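Local structure of hypothetical protein PAE2307 (Pyrobaculum aerophilum, 1WVQ) at residues L39-I50 with V88-V99; F113-I123 with G133-H141. The protein is of unsettled function but carries a stably phosphorylated histidine and probably acts as an adenosine-specific kinase. All blocks are in the same frame, centred on the assembly; numbering follows the deposited sequence.

Interaction 1 of 2, residues L39-I50 with V88-V99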
loop_
_atom_site.group_PDB
_atom_site.type_symbol
_atom_site.label_atom_id
_atom_site.label_comp_id
_atom_site.label_asym_id
_atom_site.label_seq_id
_atom_site.Cartn_x
_atom_site.Cartn_y
_atom_site.Cartn_z
ATOM N N LEU A 39 10.647 -11.923 3.128
ATOM C CA LEU A 39 10.563 -13.268 2.578
ATOM C C LEU A 39 10.065 -14.310 3.578
ATOM O O LEU A 39 9.089 -15.007 3.307
ATOM C CB LEU A 39 11.928 -13.686 2.016
ATOM C CG LEU A 39 12.425 -12.839 0.837
ATOM C CD1 LEU A 39 13.891 -13.138 0.576
ATOM C CD2 LEU A 39 11.595 -13.123 -0.406
ATOM N N VAL A 40 10.711 -14.403 4.740
ATOM C CA VAL A 40 10.319 -15.402 5.732
ATOM C C VAL A 40 8.910 -15.250 6.292
ATOM O O VAL A 40 8.303 -16.236 6.706
ATOM C CB VAL A 40 11.317 -15.461 6.930
ATOM C CG1 VAL A 40 12.721 -15.692 6.427
ATOM C CG2 VAL A 40 11.243 -14.188 7.768
ATOM N N THR A 41 8.380 -14.030 6.302
ATOM C CA THR A 41 7.038 -13.801 6.832
ATOM C C THR A 41 5.956 -13.879 5.758
ATOM O O THR A 41 4.770 -13.734 6.055
ATOM C CB THR A 41 6.936 -12.425 7.540
ATOM O OG1 THR A 41 7.213 -11.374 6.606
ATOM C CG2 THR A 41 7.922 -12.344 8.690
ATOM N N SER A 42 6.363 -14.117 4.518
ATOM C CA SER A 42 5.413 -14.204 3.415
ATOM C C SER A 42 4.896 -15.612 3.155
ATOM O O SER A 42 3.713 -15.786 2.890
ATOM C CB SER A 42 6.031 -13.681 2.115
ATOM O OG SER A 42 6.091 -12.266 2.099
ATOM N N VAL A 43 5.788 -16.598 3.213
ATOM C CA VAL A 43 5.438 -17.998 2.945
ATOM C C VAL A 43 6.107 -18.925 3.959
ATOM O O VAL A 43 7.319 -18.871 4.144
ATOM C CB VAL A 43 5.896 -18.411 1.518
ATOM C CG1 VAL A 43 5.552 -19.870 1.254
ATOM C CG2 VAL A 43 5.250 -17.504 0.475
ATOM N N PRO A 44 5.327 -19.807 4.611
ATOM C CA PRO A 44 5.899 -20.725 5.603
ATOM C C PRO A 44 7.126 -21.539 5.190
ATOM O O PRO A 44 8.138 -21.536 5.893
ATOM C CB PRO A 44 4.718 -21.625 5.965
ATOM C CG PRO A 44 3.554 -20.719 5.825
ATOM C CD PRO A 44 3.868 -19.993 4.520
ATOM N N GLY A 45 7.053 -22.241 4.065
ATOM C CA GLY A 45 8.189 -23.062 3.677
ATOM C C GLY A 45 9.162 -22.501 2.657
ATOM O O GLY A 45 9.919 -23.257 2.045
ATOM N N VAL A 46 9.172 -21.188 2.477
ATOM C CA VAL A 46 10.064 -20.593 1.493
ATOM C C VAL A 46 11.543 -20.853 1.778
ATOM O O VAL A 46 11.987 -20.808 2.924
ATOM C CB VAL A 46 9.839 -19.050 1.379
ATOM C CG1 VAL A 46 10.210 -18.353 2.694
ATOM C CG2 VAL A 46 10.662 -18.485 0.214
ATOM N N LYS A 47 12.285 -21.171 0.722
ATOM C CA LYS A 47 13.724 -21.374 0.824
ATOM C C LYS A 47 14.282 -20.221 0.007
ATOM O O LYS A 47 13.785 -19.926 -1.079
ATOM C CB LYS A 47 14.142 -22.718 0.230
ATOM C CG LYS A 47 13.624 -23.914 1.017
ATOM C CD LYS A 47 14.064 -23.853 2.474
ATOM C CE LYS A 47 13.553 -25.059 3.266
ATOM N NZ LYS A 47 13.753 -24.902 4.732
ATOM N N PHE A 48 15.313 -19.559 0.511
ATOM C CA PHE A 48 15.823 -18.405 -0.212
ATOM C C PHE A 48 17.254 -18.029 0.123
ATOM O O PHE A 48 17.844 -18.513 1.090
ATOM C CB PHE A 48 14.948 -17.196 0.113
ATOM C CG PHE A 48 14.946 -16.853 1.574
ATOM C CD1 PHE A 48 14.135 -17.552 2.467
ATOM C CD2 PHE A 48 15.835 -15.907 2.077
ATOM C CE1 PHE A 48 14.214 -17.322 3.840
ATOM C CE2 PHE A 48 15.927 -15.666 3.451
ATOM C CZ PHE A 48 15.113 -16.378 4.335
ATOM N N GLY A 49 17.779 -17.132 -0.702
ATOM C CA GLY A 49 19.105 -16.586 -0.518
ATOM C C GLY A 49 18.951 -15.137 -0.935
ATOM O O GLY A 49 18.350 -14.858 -1.969
ATOM N N ILE A 50 19.443 -14.211 -0.121
ATOM C CA ILE A 50 19.352 -12.795 -0.464
ATOM C C ILE A 50 20.712 -12.143 -0.254
ATOM O O ILE A 50 21.375 -12.373 0.756
ATOM C CB ILE A 50 18.235 -12.060 0.371
ATOM C CG1 ILE A 50 18.185 -10.568 0.004
ATOM C CG2 ILE A 50 18.442 -12.288 1.854
ATOM C CD1 ILE A 50 19.117 -9.666 0.805
ATOM N N VAL A 88 19.875 -9.093 -4.871
ATOM C CA VAL A 88 19.479 -10.286 -5.615
ATOM C C VAL A 88 18.823 -11.273 -4.665
ATOM O O VAL A 88 19.321 -11.503 -3.564
ATOM C CB VAL A 88 20.704 -10.989 -6.266
ATOM C CG1 VAL A 88 20.257 -12.271 -6.968
ATOM C CG2 VAL A 88 21.382 -10.056 -7.260
ATOM N N ILE A 89 17.709 -11.850 -5.099
ATOM C CA ILE A 89 16.983 -12.827 -4.302
ATOM C C ILE A 89 16.701 -14.058 -5.152
ATOM O O ILE A 89 16.239 -13.940 -6.282
ATOM C CB ILE A 89 15.608 -12.282 -3.831
ATOM C CG1 ILE A 89 15.794 -11.072 -2.913
ATOM C CG2 ILE A 89 14.830 -13.386 -3.106
ATOM C CD1 ILE A 89 14.502 -10.325 -2.638
ATOM N N TYR A 90 17.009 -15.232 -4.613
ATOM C CA TYR A 90 16.701 -16.491 -5.287
ATOM C C TYR A 90 15.749 -17.211 -4.339
ATOM O O TYR A 90 16.016 -17.314 -3.135
ATOM C CB TYR A 90 17.952 -17.352 -5.518
ATOM C CG TYR A 90 18.730 -17.022 -6.777
ATOM C CD1 TYR A 90 19.749 -16.075 -6.764
ATOM C CD2 TYR A 90 18.469 -17.691 -7.976
ATOM C CE1 TYR A 90 20.501 -15.800 -7.910
ATOM C CE2 TYR A 90 19.216 -17.423 -9.129
ATOM C CZ TYR A 90 20.233 -16.481 -9.085
ATOM O OH TYR A 90 21.013 -16.253 -10.203
ATOM N N ILE A 91 14.633 -17.698 -4.877
ATOM C CA ILE A 91 13.645 -18.393 -4.064
ATOM C C ILE A 91 13.172 -19.724 -4.631
ATOM O O ILE A 91 13.071 -19.905 -5.847
ATOM C CB ILE A 91 12.367 -17.543 -3.842
ATOM C CG1 ILE A 91 11.869 -16.984 -5.177
ATOM C CG2 ILE A 91 12.628 -16.447 -2.822
ATOM C CD1 ILE A 91 10.490 -16.350 -5.089
ATOM N N ARG A 92 12.880 -20.637 -3.709
ATOM C CA ARG A 92 12.345 -21.964 -4.001
ATOM C C ARG A 92 11.163 -22.125 -3.046
ATOM O O ARG A 92 11.133 -21.510 -1.973
ATOM C CB ARG A 92 13.362 -23.069 -3.694
ATOM C CG ARG A 92 14.453 -23.291 -4.727
ATOM C CD ARG A 92 15.337 -24.460 -4.271
ATOM N NE ARG A 92 16.505 -24.670 -5.125
ATOM C CZ ARG A 92 16.479 -25.245 -6.325
ATOM N NH1 ARG A 92 15.337 -25.685 -6.843
ATOM N NH2 ARG A 92 17.610 -25.377 -7.009
ATOM N N ASN A 93 10.196 -22.946 -3.439
ATOM C CA ASN A 93 9.014 -23.230 -2.627
ATOM C C ASN A 93 8.159 -22.006 -2.364
ATOM O O ASN A 93 7.484 -21.899 -1.338
ATOM C CB ASN A 93 9.442 -23.886 -1.320
ATOM C CG ASN A 93 10.326 -25.086 -1.560
ATOM O OD1 ASN A 93 9.976 -25.981 -2.337
ATOM N ND2 ASN A 93 11.487 -25.109 -0.911
ATOM N N ALA A 94 8.193 -21.094 -3.328
ATOM C CA ALA A 94 7.434 -19.855 -3.300
ATOM C C ALA A 94 7.644 -19.208 -4.661
ATOM O O ALA A 94 8.701 -19.365 -5.267
ATOM C CB ALA A 94 7.947 -18.932 -2.190
ATOM N N TRP A 95 6.631 -18.499 -5.144
ATOM C CA TRP A 95 6.709 -17.806 -6.426
ATOM C C TRP A 95 6.836 -16.313 -6.152
ATOM O O TRP A 95 6.449 -15.838 -5.084
ATOM C CB TRP A 95 5.442 -18.053 -7.248
ATOM C CG TRP A 95 5.357 -19.422 -7.841
ATOM C CD1 TRP A 95 6.073 -19.903 -8.899
ATOM C CD2 TRP A 95 4.497 -20.481 -7.421
ATOM N NE1 TRP A 95 5.711 -21.198 -9.166
ATOM C CE2 TRP A 95 4.742 -21.583 -8.271
ATOM C CE3 TRP A 95 3.540 -20.613 -6.406
ATOM C CZ2 TRP A 95 4.065 -22.803 -8.144
ATOM C CZ3 TRP A 95 2.862 -21.826 -6.274
ATOM C CH2 TRP A 95 3.131 -22.906 -7.140
ATOM N N PRO A 96 7.383 -15.554 -7.111
ATOM C CA PRO A 96 7.518 -14.112 -6.889
ATOM C C PRO A 96 6.209 -13.425 -6.490
ATOM O O PRO A 96 6.216 -12.545 -5.639
ATOM C CB PRO A 96 8.066 -13.615 -8.224
ATOM C CG PRO A 96 8.957 -14.754 -8.637
ATOM C CD PRO A 96 8.099 -15.969 -8.332
ATOM N N ILE A 97 5.084 -13.824 -7.080
ATOM C CA ILE A 97 3.828 -13.174 -6.712
ATOM C C ILE A 97 3.480 -13.358 -5.236
ATOM O O ILE A 97 2.692 -12.591 -4.686
ATOM C CB ILE A 97 2.612 -13.642 -7.581
ATOM C CG1 ILE A 97 2.422 -15.158 -7.496
ATOM C CG2 ILE A 97 2.790 -13.158 -9.015
ATOM C CD1 ILE A 97 1.122 -15.648 -8.151
ATOM N N ASN A 98 4.075 -14.358 -4.588
ATOM C CA ASN A 98 3.802 -14.587 -3.172
ATOM C C ASN A 98 4.552 -13.601 -2.276
ATOM O O ASN A 98 4.181 -13.420 -1.119
ATOM C CB ASN A 98 4.228 -15.998 -2.729
ATOM C CG ASN A 98 3.523 -17.108 -3.482
ATOM O OD1 ASN A 98 4.114 -18.139 -3.810
ATOM N ND2 ASN A 98 2.250 -16.884 -3.787
ATOM N N VAL A 99 5.600 -12.969 -2.800
ATOM C CA VAL A 99 6.415 -12.061 -1.988
ATOM C C VAL A 99 6.693 -10.669 -2.554
ATOM O O VAL A 99 7.191 -9.803 -1.836
ATOM C CB VAL A 99 7.801 -12.703 -1.691
ATOM C CG1 VAL A 99 7.627 -14.048 -1.002
ATOM C CG2 VAL A 99 8.582 -12.886 -2.999
#
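Strand 47-50 lies antiparallel to strand 88-92, and backbone bonds between Lys47 and Arg92 and between Gly49 and Tyr90 hold the two strands together. Each of these pairs exchanges two hydrogen bonds; the bond from Lys47 N to Arg92 O is almost straight, 3.0 Å long with 175° at the hydrogen. Between them, the non-hydrogen-bonded pair Phe48 and Ile91 brings the alpha carbons to 4.4 Å, and Phe48 CA comes within 3.1 Å of Tyr90 O, a bent CA-H...O contact.

The apolar contacts gather on the face that carries Phe48, Ile50, Ile89 and Ile91. Leu39, at the end of helix 31-40, reaches over it: its CD1 meets Ile89 CG2 tip to tip at 3.8 Å, while its other methyl, CD2, slants across Val99. Ile91 CG2 lies against Phe48 CB, not against the ring. With chi1 at 61°, the phenyl group stands between backbone N and carbonyl carbon and leads away from strand 88-92. Nearer the turn, Val46 CG2 sits 3.7 Å from Ala94 CB, and Val43 CG2 packs on Asn98 CB.

The polar side chains find their partners in several places. Exposed Asn93 sets its CB 3.5 Å from Gly45 O. Asn98 OD1 accepts from Trp95 N at 2.9 Å, which helps fix the Asn98 amide in the first turn of helix 96-104, while ND2 bonds to Thr41 O of the second subunit. The end of Arg92 leads away from strand 47-50, NH2 forming a salt bridge with Glu69 of helix 68-81.

The general lesson lies in the connection: the chain leaves helix 31-40, runs through a short loop and the type I turn from Val43 to Val46, and enters strand 47-53, so that Leu39 packs on the sheet face of Ile89 and Ile91. The arrangement is that of a layered alpha/beta core, with helix 31-40 laid against the antiparallel sheet.

Interaction 2 of 2, residues F113-I123 with G133-H141; sequences FAATANPLKVI and GVVGVVDGH
The beta hairpin of strands 120-128 and 131-139, carrying a classic beta bulge, meets strand 111-116 here. Lys121 and Val138 exchange backbone hydrogen bonds, and Ile123 N donates to Gly136 O. At the bulge Val135 and Gly136 both face Ile123, whose O accepts from Val135 N at 2.8 Å. Past the other end, Gly140 N donates to Pro119 O at 3.0 Å, closing the pairing beside the loop.

Strand 113-116 runs across one face of the hairpin, its axis at 24° to that of strand 133-139, and side chains fill the interval. Val134 CG1 stands over the centre of the Phe113 ring, 3.7 Å from its centroid and 7° off the normal, a CH-pi contact on the face. Val137 wedges between layers: CG1 touches Phe113 CB, while CB meets Leu120 CD1 at 4.0 Å.

The polar end centres on Asp139. Its CG lies opposite the backbone N across the first torsion (chi1 -167°), which carries the carboxylate up to strand 113-116. Thr116 OG1 donates to the syn lone pair of Asp139 OD1 and in turn accepts from Asn118 N, 3.1 Å away, an ST turn. A valine in place of Thr116 would probably leave Asp139 OD1 without this donor and Asn118 N without its acceptor, freeing the turn and the carboxylate to shift. Around this end, Asn118 ND2 hydrogen-bonds the phosphohistidine side chain of the third subunit, so the loop takes part in an intersubunit site, and Asp139 is probably held in place beside it by Thr116. The other carboxylate oxygen, Asp139 OD2, accepts from a water at 2.7 Å, and that water also accepts a hydrogen bond from Ala115 N at 3.2 Å.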
loop_
_atom_site.group_PDB
_atom_site.type_symbol
_atom_site.label_atom_id
_atom_site.label_comp_id
_atom_site.label_asym_id
_atom_site.label_seq_id
_atom_site.Cartn_x
_atom_site.Cartn_y
_atom_site.Cartn_z
ATOM N N PHE A 113 14.141 -4.696 -10.921
ATOM C CA PHE A 113 14.473 -4.856 -12.337
ATOM C C PHE A 113 13.844 -6.075 -12.997
ATOM O O PHE A 113 13.546 -6.058 -14.192
ATOM C CB PHE A 113 15.997 -4.938 -12.513
ATOM C CG PHE A 113 16.737 -3.717 -12.037
ATOM C CD1 PHE A 113 16.573 -2.492 -12.680
ATOM C CD2 PHE A 113 17.614 -3.795 -10.957
ATOM C CE1 PHE A 113 17.265 -1.357 -12.257
ATOM C CE2 PHE A 113 18.314 -2.665 -10.525
ATOM C CZ PHE A 113 18.138 -1.444 -11.180
ATOM N N ALA A 114 13.655 -7.136 -12.223
ATOM C CA ALA A 114 13.087 -8.352 -12.773
ATOM C C ALA A 114 12.662 -9.358 -11.718
ATOM O O ALA A 114 13.222 -9.414 -10.626
ATOM C CB ALA A 114 14.101 -9.010 -13.715
ATOM N N ALA A 115 11.655 -10.148 -12.075
ATOM C CA ALA A 115 11.134 -11.231 -11.250
ATOM C C ALA A 115 10.851 -12.261 -12.333
ATOM O O ALA A 115 9.922 -12.097 -13.124
ATOM C CB ALA A 115 9.848 -10.815 -10.544
ATOM N N THR A 116 11.651 -13.317 -12.390
ATOM C CA THR A 116 11.468 -14.283 -13.457
ATOM C C THR A 116 12.173 -15.610 -13.219
ATOM O O THR A 116 12.972 -15.763 -12.290
ATOM C CB THR A 116 11.997 -13.676 -14.776
ATOM O OG1 THR A 116 11.621 -14.493 -15.892
ATOM C CG2 THR A 116 13.520 -13.564 -14.726
ATOM N N ALA A 117 11.858 -16.572 -14.075
ATOM C CA ALA A 117 12.470 -17.889 -14.016
ATOM C C ALA A 117 13.005 -18.212 -15.407
ATOM O O ALA A 117 13.470 -19.322 -15.659
ATOM C CB ALA A 117 11.445 -18.936 -13.580
ATOM N N ASN A 118 12.946 -17.222 -16.296
ATOM C CA ASN A 118 13.410 -17.356 -17.682
ATOM C C ASN A 118 14.874 -17.038 -17.871
ATOM O O ASN A 118 15.522 -16.485 -16.981
ATOM C CB ASN A 118 12.676 -16.378 -18.603
ATOM C CG ASN A 118 11.209 -16.610 -18.646
ATOM O OD1 ASN A 118 10.758 -17.750 -18.640
ATOM N ND2 ASN A 118 10.439 -15.531 -18.704
ATOM N N PRO A 119 15.421 -17.390 -19.047
ATOM C CA PRO A 119 16.826 -17.079 -19.299
ATOM C C PRO A 119 16.835 -15.561 -19.107
ATOM O O PRO A 119 15.900 -14.873 -19.520
ATOM C CB PRO A 119 17.004 -17.487 -20.755
ATOM C CG PRO A 119 16.113 -18.673 -20.860
ATOM C CD PRO A 119 14.865 -18.224 -20.128
ATOM N N LEU A 120 17.873 -15.041 -18.474
ATOM C CA LEU A 120 17.922 -13.618 -18.192
ATOM C C LEU A 120 19.333 -13.055 -18.252
ATOM O O LEU A 120 20.298 -13.722 -17.882
ATOM C CB LEU A 120 17.330 -13.387 -16.798
ATOM C CG LEU A 120 17.398 -12.016 -16.122
ATOM C CD1 LEU A 120 16.394 -11.051 -16.737
ATOM C CD2 LEU A 120 17.107 -12.204 -14.642
ATOM N N LYS A 121 19.439 -11.820 -18.730
ATOM C CA LYS A 121 20.716 -11.124 -18.812
ATOM C C LYS A 121 20.525 -9.764 -18.160
ATOM O O LYS A 121 19.445 -9.174 -18.234
ATOM C CB LYS A 121 21.141 -10.906 -20.269
ATOM C CG LYS A 121 21.256 -12.160 -21.113
ATOM C CD LYS A 121 22.491 -12.962 -20.762
ATOM C CE LYS A 121 22.727 -14.067 -21.783
ATOM N NZ LYS A 121 23.985 -14.798 -21.503
ATOM N N VAL A 122 21.571 -9.271 -17.509
ATOM C CA VAL A 122 21.520 -7.964 -16.878
ATOM C C VAL A 122 22.520 -7.096 -17.616
ATOM O O VAL A 122 23.657 -7.511 -17.825
ATOM C CB VAL A 122 21.935 -8.016 -15.390
ATOM C CG1 VAL A 122 21.907 -6.621 -14.790
ATOM C CG2 VAL A 122 21.011 -8.933 -14.622
ATOM N N ILE A 123 22.093 -5.910 -18.032
ATOM C CA ILE A 123 22.988 -4.995 -18.730
ATOM C C ILE A 123 23.558 -4.033 -17.702
ATOM O O ILE A 123 22.817 -3.322 -17.022
ATOM C CB ILE A 123 22.256 -4.183 -19.816
ATOM C CG1 ILE A 123 21.544 -5.126 -20.790
ATOM C CG2 ILE A 123 23.268 -3.311 -20.579
ATOM C CD1 ILE A 123 20.675 -4.412 -21.797
ATOM N N GLY A 133 26.447 0.537 -12.677
ATOM C CA GLY A 133 25.018 0.658 -12.458
ATOM C C GLY A 133 24.254 -0.199 -13.450
ATOM O O GLY A 133 24.758 -0.515 -14.530
ATOM N N VAL A 134 23.035 -0.577 -13.087
ATOM C CA VAL A 134 22.209 -1.402 -13.957
ATOM C C VAL A 134 21.452 -0.561 -14.978
ATOM O O VAL A 134 20.694 0.338 -14.619
ATOM C CB VAL A 134 21.191 -2.226 -13.133
ATOM C CG1 VAL A 134 20.238 -2.968 -14.061
ATOM C CG2 VAL A 134 21.927 -3.210 -12.239
ATOM N N VAL A 135 21.665 -0.862 -16.254
ATOM C CA VAL A 135 20.996 -0.155 -17.340
ATOM C C VAL A 135 19.625 -0.777 -17.576
ATOM O O VAL A 135 18.640 -0.072 -17.792
ATOM C CB VAL A 135 21.812 -0.238 -18.654
ATOM C CG1 VAL A 135 20.987 0.296 -19.825
ATOM C CG2 VAL A 135 23.102 0.549 -18.510
ATOM N N GLY A 136 19.569 -2.100 -17.525
ATOM C CA GLY A 136 18.311 -2.791 -17.737
ATOM C C GLY A 136 18.517 -4.288 -17.725
ATOM O O GLY A 136 19.572 -4.778 -17.323
ATOM N N VAL A 137 17.499 -5.017 -18.161
ATOM C CA VAL A 137 17.569 -6.468 -18.206
ATOM C C VAL A 137 16.941 -6.980 -19.491
ATOM O O VAL A 137 16.172 -6.277 -20.148
ATOM C CB VAL A 137 16.800 -7.121 -17.031
ATOM C CG1 VAL A 137 17.390 -6.685 -15.705
ATOM C CG2 VAL A 137 15.324 -6.757 -17.109
ATOM N N VAL A 138 17.300 -8.206 -19.844
ATOM C CA VAL A 138 16.748 -8.872 -21.015
ATOM C C VAL A 138 16.079 -10.102 -20.415
ATOM O O VAL A 138 16.730 -11.110 -20.139
ATOM C CB VAL A 138 17.850 -9.289 -22.005
ATOM C CG1 VAL A 138 17.227 -9.996 -23.195
ATOM C CG2 VAL A 138 18.629 -8.056 -22.460
ATOM N N ASP A 139 14.774 -9.986 -20.195
ATOM C CA ASP A 139 13.970 -11.035 -19.575
ATOM C C ASP A 139 13.332 -11.931 -20.626
ATOM O O ASP A 139 12.377 -11.533 -21.288
ATOM C CB ASP A 139 12.878 -10.382 -18.717
ATOM C CG ASP A 139 12.189 -11.357 -17.778
ATOM O OD1 ASP A 139 12.311 -12.585 -17.967
ATOM O OD2 ASP A 139 11.503 -10.874 -16.845
ATOM N N GLY A 140 13.873 -13.132 -20.782
ATOM C CA GLY A 140 13.318 -14.060 -21.747
ATOM C C GLY A 140 13.505 -13.638 -23.188
ATOM O O GLY A 140 14.416 -12.876 -23.519
ATOM N N HIS A 141 12.615 -14.125 -24.045
ATOM C CA HIS A 141 12.698 -13.838 -25.471
ATOM C C HIS A 141 11.591 -12.950 -26.023
ATOM O O HIS A 141 10.559 -12.743 -25.387
ATOM C CB HIS A 141 12.727 -15.156 -26.242
ATOM C CG HIS A 141 13.956 -15.972 -25.986
ATOM N ND1 HIS A 141 14.989 -16.070 -26.893
ATOM C CD2 HIS A 141 14.328 -16.706 -24.911
ATOM C CE1 HIS A 141 15.944 -16.831 -26.389
ATOM N NE2 HIS A 141 15.569 -17.229 -25.188
HETATM O O HOH W 1 10.498 -9.188 -14.920
#

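In the fold
The residues of interaction 1 all precede those of interaction 2 in the chain, and the two centres, about 19 Å apart, flank the middle of the chain. In the five-stranded antiparallel sheet, strands 47-53 and 87-92 of interaction 1 are neighbours, and strand 20-25 separates them from strand 111-116, at the edge within this chain, which interaction 2 uses to meet the three-stranded sheet. Helix 96-104 leads from one to the other, and Pro96 CB touches Ala115 CB at 4.0 Å. Interaction 1 thus builds the sheet's interior, whereas interaction 2 joins the two sheets beside the third subunit's phosphohistidine.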